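Local coordinates for putative pectin lyase (Geobacillus virus E2, PDB 7CHU), which serves as the trimeric tailspike of a thermophilic deep-sea bacteriophage and, as a putative pectin lyase, probably binds and perhaps degrades polysaccharide on the host cell surface, at residues S103-S109 and N131-I135; N236-V240 and G265-Y269; L309-Y315 and V331-K337; G392-K396 and Y418-A422; N431-Q437 and A447-A453. All blocks are in the same frame, centred on the assembly; numbering follows the deposited sequence.

Contact 1 (S103-S109 and N131-I135); sequences SSLNNAS and NKSNI
Ser133 and Ser103, with the largest buried surfaces here, exchange bonds between the loop 103-109, which follows helix 91-99, and the loop 131-135, which leads from strand 128-130 into strand 135-139 of the pectate lyase-like parallel beta-helix. Ser133 OG lies 2.6 Å from Asn106 O and donates to it in the carbonyl plane, on a lone pair; the same hydroxyl is also bonded to Cys170 N. Ser133 N reaches Ser104 O at 2.8 Å in a fairly straight bond. In return, Ser103 OG donates a hydrogen bond to Ser133 O at 2.7 Å, the hydroxyl swinging opposite the backbone N (chi1 -178°) to lie beside its own carbonyl carbon. Lys132 runs extended alongside Ser103, its CD 3.5 Å from Ser103 O. Farther along, Asn134 ND2 donates to Asn107 O at 3.1 Å, in the plane of that carbonyl, while Ala108 CB packs 3.9 Å from Ser133 CB. Asn107 O also accepts from Ser143 OG of the second subunit, and Asn107 OD1 from Arg205 of that subunit. Three loop carbonyls, those of Ser104, Asn106 and Asn107, are thus each met by a donor from 131-135: between the two segments polar bonds dominate, right at a subunit boundary.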
# COMPACT_ATOMS: atom_id res chain seq x y z
N SER A 103 26.50 -11.90 19.54
CA SER A 103 25.85 -12.44 18.35
C SER A 103 26.90 -13.00 17.41
O SER A 103 28.08 -13.07 17.73
CB SER A 103 24.99 -11.37 17.67
OG SER A 103 24.34 -11.94 16.55
N SER A 104 26.44 -13.44 16.24
CA SER A 104 27.34 -13.94 15.20
C SER A 104 26.73 -13.61 13.84
O SER A 104 25.95 -12.66 13.72
CB SER A 104 27.59 -15.44 15.39
OG SER A 104 26.37 -16.16 15.44
N LEU A 105 27.07 -14.38 12.80
CA LEU A 105 26.69 -14.00 11.44
C LEU A 105 25.68 -14.97 10.85
O LEU A 105 25.37 -16.02 11.41
CB LEU A 105 27.92 -13.90 10.53
CG LEU A 105 28.85 -12.74 10.86
CD1 LEU A 105 30.28 -13.22 10.76
CD2 LEU A 105 28.60 -11.58 9.93
N ASN A 106 25.19 -14.59 9.66
CA ASN A 106 24.08 -15.29 8.97
C ASN A 106 22.87 -15.26 9.92
O ASN A 106 22.66 -14.24 10.60
CB ASN A 106 24.54 -16.68 8.52
CG ASN A 106 25.36 -16.66 7.21
OD1 ASN A 106 25.34 -15.69 6.43
ND2 ASN A 106 26.13 -17.73 6.99
N ASN A 107 22.09 -16.34 10.00
CA ASN A 107 20.85 -16.34 10.78
C ASN A 107 21.09 -15.98 12.24
O ASN A 107 20.36 -15.17 12.81
CB ASN A 107 20.17 -17.70 10.67
CG ASN A 107 19.23 -17.80 9.48
OD1 ASN A 107 18.20 -18.46 9.56
ND2 ASN A 107 19.59 -17.14 8.37
N ALA A 108 22.12 -16.59 12.86
CA ALA A 108 22.51 -16.35 14.26
C ALA A 108 21.33 -16.50 15.22
O ALA A 108 21.11 -15.68 16.10
CB ALA A 108 23.16 -14.98 14.43
N SER A 109 20.59 -17.60 15.05
CA SER A 109 19.33 -17.79 15.76
C SER A 109 19.55 -17.77 17.27
O SER A 109 20.48 -18.39 17.79
CB SER A 109 18.68 -19.10 15.34
OG SER A 109 17.92 -19.66 16.39
N ASN A 131 28.60 -5.24 12.88
CA ASN A 131 29.14 -6.34 12.09
C ASN A 131 28.52 -7.68 12.44
O ASN A 131 29.02 -8.72 11.98
CB ASN A 131 30.67 -6.47 12.25
CG ASN A 131 31.41 -5.19 11.95
OD1 ASN A 131 32.24 -4.78 12.76
ND2 ASN A 131 31.16 -4.57 10.79
N LYS A 132 27.50 -7.71 13.26
CA LYS A 132 26.89 -8.97 13.67
C LYS A 132 25.39 -8.93 13.42
O LYS A 132 24.78 -7.87 13.44
CB LYS A 132 27.19 -9.26 15.15
CG LYS A 132 28.67 -9.51 15.40
CD LYS A 132 28.94 -9.84 16.86
CE LYS A 132 30.43 -10.02 17.10
NZ LYS A 132 30.73 -10.30 18.53
N SER A 133 24.81 -10.11 13.18
CA SER A 133 23.40 -10.24 12.85
C SER A 133 22.51 -9.96 14.06
O SER A 133 22.93 -10.04 15.22
CB SER A 133 23.09 -11.65 12.32
OG SER A 133 23.63 -11.83 11.03
N ASN A 134 21.24 -9.65 13.76
CA ASN A 134 20.17 -9.51 14.75
C ASN A 134 20.37 -8.31 15.66
O ASN A 134 19.98 -8.34 16.83
CB ASN A 134 20.02 -10.79 15.58
CG ASN A 134 19.73 -11.99 14.72
OD1 ASN A 134 19.08 -11.87 13.70
ND2 ASN A 134 20.22 -13.15 15.11
N ILE A 135 20.97 -7.25 15.16
CA ILE A 135 21.17 -6.05 15.96
C ILE A 135 20.24 -4.97 15.42
O ILE A 135 20.25 -4.67 14.22
CB ILE A 135 22.64 -5.59 15.95
CG1 ILE A 135 23.52 -6.59 16.70
CG2 ILE A 135 22.77 -4.20 16.59
CD1 ILE A 135 25.00 -6.11 16.92
O HOH W 1 29.49 -11.76 20.00

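Contact 2 (N236-V240 and G265-Y269); sequences NKHGV and GSHVY
Two successive coils of the right-handed parallel beta-helix, the fold of the pectate lyase-like family, meet here where each turns into a strand. Val240 pairs with Val268 in a parallel bridge: Val240 N donates to His267 O, and Tyr269 N to Val240 O at 2.9 Å. Just before it, Gly239 N bonds Ser266 O at 2.8 Å. The main side-chain meeting is an offset stack of the His238 and Tyr269 rings, centroids 4.5 Å apart and planes at 16°. Tyr269 CD2 sits over one face of the imidazole, 3.5 Å from His238 NE2, and Tyr269 CB adds a CH-pi contact. Both imidazole nitrogens are used at the ring edge: His238 ND1 accepts from Ser266 N at 2.8 Å, and His238 NE2 donates to Asn236 OD1 at 2.9 Å, which fixes the ring's rotation and indicates a proton on NE2. Water 2 links Asn236 OD1 to Tyr269 OH, tying the far end of the tyrosine to the same asparagine. Tyr269 also meets the rings of Tyr241, nearly parallel, and Tyr308, at a clear tilt. On the other side of the strands, Val240 packs on Leu212 and Ile214 of strand 212-215 and on Phe260 of strand 259-261, while Val268 touches Phe289 of strand 288-290.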
# COMPACT_ATOMS: atom_id res chain seq x y z
N ASN A 236 28.47 13.22 -7.58
CA ASN A 236 27.74 11.99 -7.87
C ASN A 236 27.27 11.28 -6.59
O ASN A 236 27.28 10.05 -6.51
CB ASN A 236 28.58 11.05 -8.73
CG ASN A 236 27.74 10.02 -9.39
OD1 ASN A 236 26.56 10.25 -9.64
ND2 ASN A 236 28.32 8.86 -9.68
N LYS A 237 26.88 12.06 -5.58
CA LYS A 237 26.31 11.54 -4.34
C LYS A 237 24.82 11.86 -4.27
O LYS A 237 24.40 12.96 -4.64
CB LYS A 237 27.03 12.12 -3.12
CG LYS A 237 28.54 12.00 -3.17
CD LYS A 237 29.01 10.57 -3.39
CE LYS A 237 30.55 10.51 -3.44
NZ LYS A 237 31.00 9.17 -3.87
N HIS A 238 24.02 10.90 -3.77
CA HIS A 238 22.57 10.94 -3.91
C HIS A 238 21.87 10.60 -2.60
O HIS A 238 22.49 10.20 -1.61
CB HIS A 238 22.14 10.01 -5.06
CG HIS A 238 22.83 10.32 -6.36
ND1 HIS A 238 22.44 11.34 -7.18
CD2 HIS A 238 23.93 9.77 -6.95
CE1 HIS A 238 23.23 11.40 -8.24
NE2 HIS A 238 24.15 10.46 -8.12
N GLY A 239 20.55 10.83 -2.57
CA GLY A 239 19.79 10.59 -1.35
C GLY A 239 19.85 9.14 -0.91
O GLY A 239 20.18 8.85 0.25
N VAL A 240 19.53 8.23 -1.81
CA VAL A 240 19.67 6.78 -1.62
C VAL A 240 20.40 6.24 -2.84
O VAL A 240 19.97 6.50 -3.97
CB VAL A 240 18.31 6.07 -1.46
CG1 VAL A 240 18.53 4.56 -1.26
CG2 VAL A 240 17.53 6.66 -0.31
N GLY A 265 21.49 15.45 -4.59
CA GLY A 265 21.58 14.54 -5.71
C GLY A 265 20.20 14.08 -6.12
O GLY A 265 19.18 14.68 -5.75
N SER A 266 20.16 12.99 -6.88
CA SER A 266 18.89 12.29 -7.09
C SER A 266 18.33 11.76 -5.76
O SER A 266 19.08 11.40 -4.86
CB SER A 266 19.10 11.15 -8.07
OG SER A 266 19.23 11.66 -9.39
N HIS A 267 17.00 11.67 -5.66
CA HIS A 267 16.44 11.03 -4.47
C HIS A 267 16.86 9.58 -4.39
O HIS A 267 17.30 9.10 -3.34
CB HIS A 267 14.91 11.13 -4.45
CG HIS A 267 14.41 12.53 -4.32
ND1 HIS A 267 14.78 13.37 -3.28
CD2 HIS A 267 13.59 13.26 -5.12
CE1 HIS A 267 14.20 14.55 -3.45
NE2 HIS A 267 13.48 14.51 -4.55
N VAL A 268 16.69 8.85 -5.49
CA VAL A 268 16.99 7.43 -5.56
C VAL A 268 17.83 7.22 -6.81
O VAL A 268 17.42 7.63 -7.90
CB VAL A 268 15.70 6.59 -5.65
CG1 VAL A 268 16.03 5.15 -6.02
CG2 VAL A 268 14.93 6.67 -4.34
N TYR A 269 19.00 6.60 -6.65
CA TYR A 269 19.90 6.33 -7.77
C TYR A 269 20.23 4.84 -7.76
O TYR A 269 20.88 4.36 -6.83
CB TYR A 269 21.18 7.17 -7.65
CG TYR A 269 22.03 7.15 -8.89
CD1 TYR A 269 22.81 6.05 -9.18
CD2 TYR A 269 22.03 8.23 -9.78
CE1 TYR A 269 23.61 6.00 -10.32
CE2 TYR A 269 22.82 8.21 -10.93
CZ TYR A 269 23.62 7.09 -11.19
OH TYR A 269 24.40 7.02 -12.31
O HOH W 2 26.23 9.39 -12.42

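Contact 3 (L309-Y315 and V331-K337); sequences LDGDVTY and VKGDRNK
Asn336 and Thr314 cross at a slant, so that Asn336 OD1 faces both the backbone N of Thr314, 2.7 Å away, and Thr314 OG1, 2.8 Å away, and accepts from both. The other end of the same amide, Asn336 ND2, donates to Gly311 O at 3.2 Å, with the acceptor in the amide plane. Three bonds therefore fix the rotation of the buried amide. Leu309 approaches from the opposite direction and sets CD2 3.9 Å from Asn336 CG. Such an asparagine, bonding backbone at the turn of the neighbouring coil, recalls the asparagine ladders of parallel beta-helices; here Asn360 of the next coil in turn bonds Asn336 N through its OD1. The coils are in register: Leu309 bridges Val331 and Tyr315 bridges Lys337, both parallel, with Lys337 N to Thr314 O at 2.7 Å. Between these bridges, Asp312 OD1 accepts from the backbone N of Asp334 at 2.9 Å on the anti side, the donor tilted out of the carboxylate plane; Asp312 CG is swung opposite its own carbonyl carbon (chi1 -58°). The two aspartates are like charges, joined by water 4; Arg278 forms a salt bridge with Asp312 and another with Asp310. Asp310 and Lys332 extend in the same direction, with a long salt bridge of 3.6 Å from Asp310 OD1 to Lys332 NZ. Val313 and Arg335 also run alongside, CG2 over one face of the guanidinium, and Lys337 NZ curls back to Arg335 O; Asp342 of the second subunit forms salt bridges with both Arg335 and Lys337.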
# COMPACT_ATOMS: atom_id res chain seq x y z
N LEU A 309 16.69 4.93 -12.54
CA LEU A 309 16.33 3.51 -12.39
C LEU A 309 17.13 2.64 -13.37
O LEU A 309 16.59 2.15 -14.37
CB LEU A 309 14.84 3.36 -12.59
CG LEU A 309 14.17 2.00 -12.43
CD1 LEU A 309 14.83 1.29 -11.28
CD2 LEU A 309 12.64 2.18 -12.18
N ASP A 310 18.42 2.43 -13.07
CA ASP A 310 19.21 1.38 -13.74
C ASP A 310 18.96 0.06 -13.01
O ASP A 310 19.76 -0.40 -12.19
CB ASP A 310 20.69 1.75 -13.78
CG ASP A 310 21.56 0.68 -14.47
OD1 ASP A 310 21.07 -0.14 -15.28
OD2 ASP A 310 22.78 0.69 -14.17
N GLY A 311 17.82 -0.55 -13.33
CA GLY A 311 17.37 -1.76 -12.68
C GLY A 311 16.19 -2.37 -13.42
O GLY A 311 15.62 -1.75 -14.32
N ASP A 312 15.83 -3.59 -13.01
CA ASP A 312 14.75 -4.33 -13.64
C ASP A 312 13.65 -4.65 -12.63
O ASP A 312 13.90 -4.74 -11.42
CB ASP A 312 15.26 -5.63 -14.26
CG ASP A 312 16.35 -5.40 -15.29
OD1 ASP A 312 16.27 -4.42 -16.08
OD2 ASP A 312 17.29 -6.22 -15.32
N VAL A 313 12.43 -4.83 -13.14
CA VAL A 313 11.29 -5.28 -12.33
C VAL A 313 11.16 -4.45 -11.06
O VAL A 313 11.00 -4.99 -9.96
CB VAL A 313 11.39 -6.77 -11.97
CG1 VAL A 313 10.01 -7.33 -11.61
CG2 VAL A 313 12.00 -7.57 -13.12
N THR A 314 11.26 -3.14 -11.19
CA THR A 314 11.00 -2.25 -10.07
C THR A 314 9.52 -1.90 -10.04
O THR A 314 8.89 -1.72 -11.09
CB THR A 314 11.84 -0.98 -10.19
OG1 THR A 314 13.19 -1.33 -10.50
CG2 THR A 314 11.82 -0.15 -8.89
N TYR A 315 8.97 -1.78 -8.84
CA TYR A 315 7.55 -1.47 -8.68
C TYR A 315 7.46 -0.07 -8.09
O TYR A 315 7.85 0.15 -6.94
CB TYR A 315 6.85 -2.47 -7.76
CG TYR A 315 7.01 -3.94 -8.12
CD1 TYR A 315 8.24 -4.58 -7.98
CD2 TYR A 315 5.92 -4.71 -8.55
CE1 TYR A 315 8.39 -5.92 -8.25
CE2 TYR A 315 6.05 -6.06 -8.84
CZ TYR A 315 7.30 -6.66 -8.68
OH TYR A 315 7.46 -8.00 -8.94
N VAL A 331 14.70 5.71 -16.84
CA VAL A 331 14.73 4.25 -16.80
C VAL A 331 15.82 3.73 -17.73
O VAL A 331 15.91 4.15 -18.89
CB VAL A 331 13.37 3.65 -17.19
CG1 VAL A 331 13.42 2.11 -17.20
CG2 VAL A 331 12.24 4.17 -16.28
N LYS A 332 16.61 2.78 -17.23
CA LYS A 332 17.50 1.96 -18.02
C LYS A 332 17.28 0.55 -17.49
O LYS A 332 17.98 0.10 -16.57
CB LYS A 332 18.96 2.41 -17.90
CG LYS A 332 19.99 1.55 -18.69
CD LYS A 332 21.41 1.95 -18.26
CE LYS A 332 22.49 1.15 -18.96
NZ LYS A 332 22.51 -0.27 -18.54
N GLY A 333 16.30 -0.14 -18.05
CA GLY A 333 15.98 -1.47 -17.60
C GLY A 333 14.64 -1.94 -18.14
O GLY A 333 13.98 -1.24 -18.91
N ASP A 334 14.25 -3.13 -17.70
CA ASP A 334 13.12 -3.86 -18.26
C ASP A 334 12.09 -4.19 -17.20
O ASP A 334 12.44 -4.49 -16.06
CB ASP A 334 13.56 -5.18 -18.91
CG ASP A 334 14.61 -4.98 -19.98
OD1 ASP A 334 14.63 -3.89 -20.60
OD2 ASP A 334 15.43 -5.90 -20.20
N ARG A 335 10.81 -4.18 -17.62
CA ARG A 335 9.68 -4.67 -16.83
C ARG A 335 9.51 -3.89 -15.52
O ARG A 335 9.02 -4.41 -14.53
CB ARG A 335 9.79 -6.17 -16.53
CG ARG A 335 10.04 -7.06 -17.75
CD ARG A 335 9.18 -8.33 -17.73
NE ARG A 335 9.31 -9.12 -16.50
CZ ARG A 335 10.30 -10.00 -16.27
NH1 ARG A 335 11.25 -10.17 -17.18
NH2 ARG A 335 10.36 -10.68 -15.14
N ASN A 336 9.92 -2.64 -15.50
CA ASN A 336 9.54 -1.84 -14.36
C ASN A 336 8.08 -1.44 -14.49
O ASN A 336 7.50 -1.44 -15.60
CB ASN A 336 10.46 -0.64 -14.24
CG ASN A 336 11.93 -1.05 -14.16
OD1 ASN A 336 12.37 -1.62 -13.15
ND2 ASN A 336 12.67 -0.84 -15.25
N LYS A 337 7.47 -1.13 -13.35
CA LYS A 337 6.04 -0.85 -13.27
C LYS A 337 5.83 0.48 -12.57
O LYS A 337 6.21 0.65 -11.40
CB LYS A 337 5.33 -1.98 -12.53
CG LYS A 337 5.41 -3.28 -13.33
CD LYS A 337 5.03 -4.49 -12.51
CE LYS A 337 5.18 -5.79 -13.34
NZ LYS A 337 6.58 -5.98 -13.88
O HOH W 3 24.00 -0.79 -16.19
O HOH W 4 17.54 -5.66 -18.42

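Contact 4 (G392-K396 and Y418-A422); sequences GENRK and YRSGA
This is a side-chain contact, a guanidinium lying flat on an aromatic ring, between the short strands 395-396 and 418-420. The Arg395 guanidinium and the Tyr418 ring are almost parallel, planes at 5°, with Arg395 CZ 3.6 Å from the ring centroid. Tyr418 CE2 lies over the centre of the guanidinium, and Arg395 NE is 3.4 Å from Tyr418 CD2. Tyr418 reaches this place with CG between its backbone N and carbonyl carbon (chi1 64°). Glu393 fixes the guanidinium from its edge: Arg395 NE donates to Glu393 OE2 at 2.9 Å and Arg395 NH2 to Glu393 OE1 at 3.2 Å, both reached from above the carboxylate plane, while Arg395 N gives OE2 a second bond. Asn379 bonds both Arg395 NH1 and Tyr418 OH, and Tyr403 adds a further cation-pi contact with the arginine. Nearby, Asn394 ND2 points almost straight at Arg419 O, 2.9 Å away, though it arrives from above that carbonyl plane. Water 6 bridges Asn394 N to the same oxygen, and water 7 joins Asn394 ND2 to Gly421 O. The result is a stacked cation-pi pair whose guanidinium is held at its edge by a side-on salt bridge, joining unpaired strands in the antiparallel region after the parallel beta-helix.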
# COMPACT_ATOMS: atom_id res chain seq x y z
N GLY A 392 -2.54 16.94 -21.47
CA GLY A 392 -1.69 17.28 -22.60
C GLY A 392 -1.15 16.12 -23.40
O GLY A 392 -0.19 16.29 -24.16
N GLU A 393 -1.73 14.92 -23.24
CA GLU A 393 -1.30 13.75 -24.00
C GLU A 393 -2.54 13.06 -24.56
O GLU A 393 -3.43 12.63 -23.81
CB GLU A 393 -0.46 12.80 -23.15
CG GLU A 393 -0.12 11.47 -23.82
CD GLU A 393 0.62 11.62 -25.15
OE1 GLU A 393 1.76 12.13 -25.15
OE2 GLU A 393 0.05 11.23 -26.20
N ASN A 394 -2.60 12.96 -25.89
CA ASN A 394 -3.76 12.38 -26.55
C ASN A 394 -3.75 10.86 -26.47
O ASN A 394 -4.82 10.25 -26.47
CB ASN A 394 -3.80 12.81 -28.02
CG ASN A 394 -4.17 14.26 -28.18
OD1 ASN A 394 -5.11 14.73 -27.56
ND2 ASN A 394 -3.43 14.97 -29.01
N ARG A 395 -2.58 10.24 -26.49
CA ARG A 395 -2.51 8.78 -26.46
C ARG A 395 -2.90 8.27 -25.07
O ARG A 395 -2.36 8.73 -24.06
CB ARG A 395 -1.11 8.30 -26.83
CG ARG A 395 -0.71 8.61 -28.27
CD ARG A 395 0.78 8.40 -28.49
NE ARG A 395 1.57 9.41 -27.81
CZ ARG A 395 2.91 9.40 -27.73
NH1 ARG A 395 3.61 8.41 -28.29
NH2 ARG A 395 3.53 10.38 -27.11
N LYS A 396 -3.85 7.33 -25.02
CA LYS A 396 -4.37 6.76 -23.78
C LYS A 396 -3.93 5.32 -23.55
O LYS A 396 -3.58 4.97 -22.43
CB LYS A 396 -5.90 6.80 -23.73
CG LYS A 396 -6.52 8.13 -24.19
CD LYS A 396 -6.03 9.32 -23.37
CE LYS A 396 -6.77 10.60 -23.75
NZ LYS A 396 -6.10 11.80 -23.19
N TYR A 418 0.36 9.56 -34.36
CA TYR A 418 -0.45 10.02 -33.24
C TYR A 418 -0.54 11.54 -33.30
O TYR A 418 0.31 12.19 -33.89
CB TYR A 418 0.13 9.55 -31.88
CG TYR A 418 1.50 10.10 -31.51
CD1 TYR A 418 2.67 9.47 -31.94
CD2 TYR A 418 1.62 11.24 -30.72
CE1 TYR A 418 3.94 9.96 -31.59
CE2 TYR A 418 2.87 11.74 -30.37
CZ TYR A 418 4.02 11.10 -30.80
OH TYR A 418 5.24 11.62 -30.44
N ARG A 419 -1.59 12.09 -32.68
CA ARG A 419 -1.77 13.53 -32.66
C ARG A 419 -1.03 14.17 -31.49
O ARG A 419 -1.17 13.74 -30.34
CB ARG A 419 -3.25 13.90 -32.59
CG ARG A 419 -3.44 15.42 -32.41
CD ARG A 419 -4.82 15.86 -32.74
NE ARG A 419 -4.96 17.32 -32.75
CZ ARG A 419 -5.94 17.97 -33.35
NH1 ARG A 419 -6.88 17.29 -34.02
NH2 ARG A 419 -5.98 19.29 -33.28
N SER A 420 -0.25 15.21 -31.79
CA SER A 420 0.45 15.99 -30.76
C SER A 420 0.16 17.47 -31.01
O SER A 420 0.62 18.04 -32.01
CB SER A 420 1.95 15.72 -30.79
OG SER A 420 2.62 16.50 -29.80
N GLY A 421 -0.59 18.08 -30.11
CA GLY A 421 -1.03 19.45 -30.37
C GLY A 421 -1.81 19.49 -31.67
O GLY A 421 -2.78 18.75 -31.87
N ALA A 422 -1.40 20.36 -32.59
CA ALA A 422 -2.00 20.45 -33.90
C ALA A 422 -1.37 19.50 -34.92
O ALA A 422 -1.85 19.41 -36.06
CB ALA A 422 -1.92 21.89 -34.42
O HOH W 5 -1.08 16.83 -27.37
O HOH W 6 -0.61 14.16 -27.64
O HOH W 7 -4.03 17.89 -29.41

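Contact 5 (N431-Q437 and A447-A453); sequences NASFGIQ and AFVGANA
Ala447 begins the pairing with Gln437: each backbone N donates to the other's O, Ala447 N to Gln437 O at 2.8 Å, and Ala447 CB touches Gln437 CG at 3.9 Å. Phe448, a non-hydrogen-bonded partner of Ile436, turns to the opposite face of the sheet. Its side chain runs alongside that of Ile436, Phe448 CE2 3.9 Å from Ile436 CG1. These two stand at the trimer axis region, where Phe448 packs on Phe448 of both the second and the third subunit and Ile436 on Ile436 of the third. Val449 returns to the face of Ala447 and pairs with Gly435 through two bonds, Gly435 N to Val449 O and Val449 N to Gly435 O, both 3.0 Å. Its CG2 sits 3.4 Å from Gly435 O, while CG1, opposite its carbonyl carbon (chi1 -68°), meets the side chain of Gln437 at about a right angle. The two strands form an antiparallel beta hairpin, the N-to-C directions of 433-437 and 447-451 being 169° apart; strand 410-415 pairs beyond the first and strand 459-469 beyond the second. Gly450 faces Phe434, whose ring fills the place beside it, CD1 3.8 Å from Gly450 CA; that ring also touches Leu466 of the same chain and Ala439 of the second subunit. Ala451 makes the last hydrogen-bonded pair, Ser433 N to Ala451 O at 2.9 Å and Ala451 N to Ser433 O. Past it the strands leave their ladder: Asn452 bonds Gln426 through its carbonyl, and Ala453 sets CB 3.4 Å from Asn431 O.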
# COMPACT_ATOMS: atom_id res chain seq x y z
N ASN A 431 8.18 3.77 -42.27
CA ASN A 431 6.92 3.06 -42.44
C ASN A 431 5.80 4.05 -42.69
O ASN A 431 5.85 5.19 -42.22
CB ASN A 431 6.58 2.20 -41.23
CG ASN A 431 7.61 1.09 -40.98
OD1 ASN A 431 8.42 0.77 -41.85
ND2 ASN A 431 7.60 0.53 -39.78
N ALA A 432 4.78 3.61 -43.43
CA ALA A 432 3.56 4.39 -43.60
C ALA A 432 2.81 4.50 -42.26
O ALA A 432 3.23 3.96 -41.23
CB ALA A 432 2.67 3.74 -44.66
N SER A 433 1.68 5.21 -42.28
CA SER A 433 0.81 5.32 -41.12
C SER A 433 -0.62 5.08 -41.58
O SER A 433 -1.00 5.50 -42.67
CB SER A 433 0.91 6.71 -40.49
OG SER A 433 2.26 7.08 -40.32
N PHE A 434 -1.41 4.39 -40.74
CA PHE A 434 -2.82 4.17 -41.04
C PHE A 434 -3.60 4.21 -39.74
O PHE A 434 -3.05 3.94 -38.67
CB PHE A 434 -3.06 2.83 -41.75
CG PHE A 434 -2.65 2.84 -43.19
CD1 PHE A 434 -3.52 3.34 -44.17
CD2 PHE A 434 -1.40 2.38 -43.56
CE1 PHE A 434 -3.13 3.38 -45.49
CE2 PHE A 434 -0.98 2.42 -44.90
CZ PHE A 434 -1.84 2.90 -45.87
N GLY A 435 -4.88 4.56 -39.84
CA GLY A 435 -5.71 4.58 -38.65
C GLY A 435 -7.19 4.66 -38.98
O GLY A 435 -7.61 4.90 -40.12
N ILE A 436 -7.98 4.43 -37.93
CA ILE A 436 -9.42 4.66 -37.91
C ILE A 436 -9.71 5.72 -36.85
O ILE A 436 -9.16 5.66 -35.74
CB ILE A 436 -10.19 3.37 -37.59
CG1 ILE A 436 -9.87 2.28 -38.61
CG2 ILE A 436 -11.71 3.63 -37.54
CD1 ILE A 436 -10.47 0.92 -38.22
N GLN A 437 -10.55 6.70 -37.18
CA GLN A 437 -10.99 7.66 -36.19
C GLN A 437 -12.51 7.75 -36.24
O GLN A 437 -13.10 7.84 -37.33
CB GLN A 437 -10.33 9.03 -36.40
CG GLN A 437 -10.48 9.64 -37.80
CD GLN A 437 -9.54 10.83 -38.00
OE1 GLN A 437 -8.40 10.84 -37.51
NE2 GLN A 437 -10.02 11.83 -38.72
N ALA A 447 -14.03 7.34 -39.97
CA ALA A 447 -13.10 7.71 -41.03
C ALA A 447 -11.85 6.83 -41.00
O ALA A 447 -11.38 6.42 -39.94
CB ALA A 447 -12.69 9.18 -40.93
N PHE A 448 -11.33 6.56 -42.19
CA PHE A 448 -10.11 5.80 -42.41
C PHE A 448 -9.07 6.75 -42.99
O PHE A 448 -9.37 7.49 -43.93
CB PHE A 448 -10.36 4.64 -43.37
CG PHE A 448 -11.34 3.65 -42.86
CD1 PHE A 448 -12.71 3.94 -42.83
CD2 PHE A 448 -10.90 2.42 -42.36
CE1 PHE A 448 -13.61 3.02 -42.34
CE2 PHE A 448 -11.80 1.48 -41.86
CZ PHE A 448 -13.17 1.78 -41.86
N VAL A 449 -7.86 6.75 -42.41
CA VAL A 449 -6.85 7.76 -42.67
C VAL A 449 -5.52 7.06 -42.90
O VAL A 449 -5.29 5.95 -42.42
CB VAL A 449 -6.73 8.79 -41.51
CG1 VAL A 449 -7.98 9.66 -41.42
CG2 VAL A 449 -6.47 8.08 -40.18
N GLY A 450 -4.65 7.72 -43.67
CA GLY A 450 -3.32 7.17 -43.91
C GLY A 450 -2.35 8.19 -44.46
O GLY A 450 -2.74 9.28 -44.90
N ALA A 451 -1.07 7.82 -44.44
CA ALA A 451 0.00 8.69 -44.92
C ALA A 451 1.19 7.82 -45.33
O ALA A 451 1.43 6.75 -44.76
CB ALA A 451 0.42 9.71 -43.86
N ASN A 452 1.93 8.30 -46.33
CA ASN A 452 3.15 7.60 -46.71
C ASN A 452 4.24 7.75 -45.65
O ASN A 452 4.21 8.65 -44.81
CB ASN A 452 3.67 8.13 -48.05
CG ASN A 452 3.03 7.45 -49.22
OD1 ASN A 452 2.39 8.09 -50.04
ND2 ASN A 452 3.17 6.14 -49.30
N ALA A 453 5.23 6.86 -45.73
CA ALA A 453 6.43 7.03 -44.92
C ALA A 453 7.09 8.36 -45.23
O ALA A 453 7.30 8.71 -46.39
CB ALA A 453 7.41 5.88 -45.19

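The five contacts follow one another along the chain, each closing before the next opens, and trace the long axis of the spike. Measured centre to centre, contacts 1 and 2 are about 29 Å apart, both in the pectate lyase-like range; contact 3, about 17 Å from contact 2, joins later coils of the same parallel beta-helix. Contact 4 is about 26 Å from contact 3 and about 16 Å from contact 5; these last two, nearest atoms about 7 Å apart, reach the same set of antiparallel strands. Contacts 1 and 5, about 64 Å apart, stand on opposite sides of the chain's centre. Contacts 1, 3 and 5 touch the second subunit, so intrachain contacts lie beside subunit interfaces at widely separated levels.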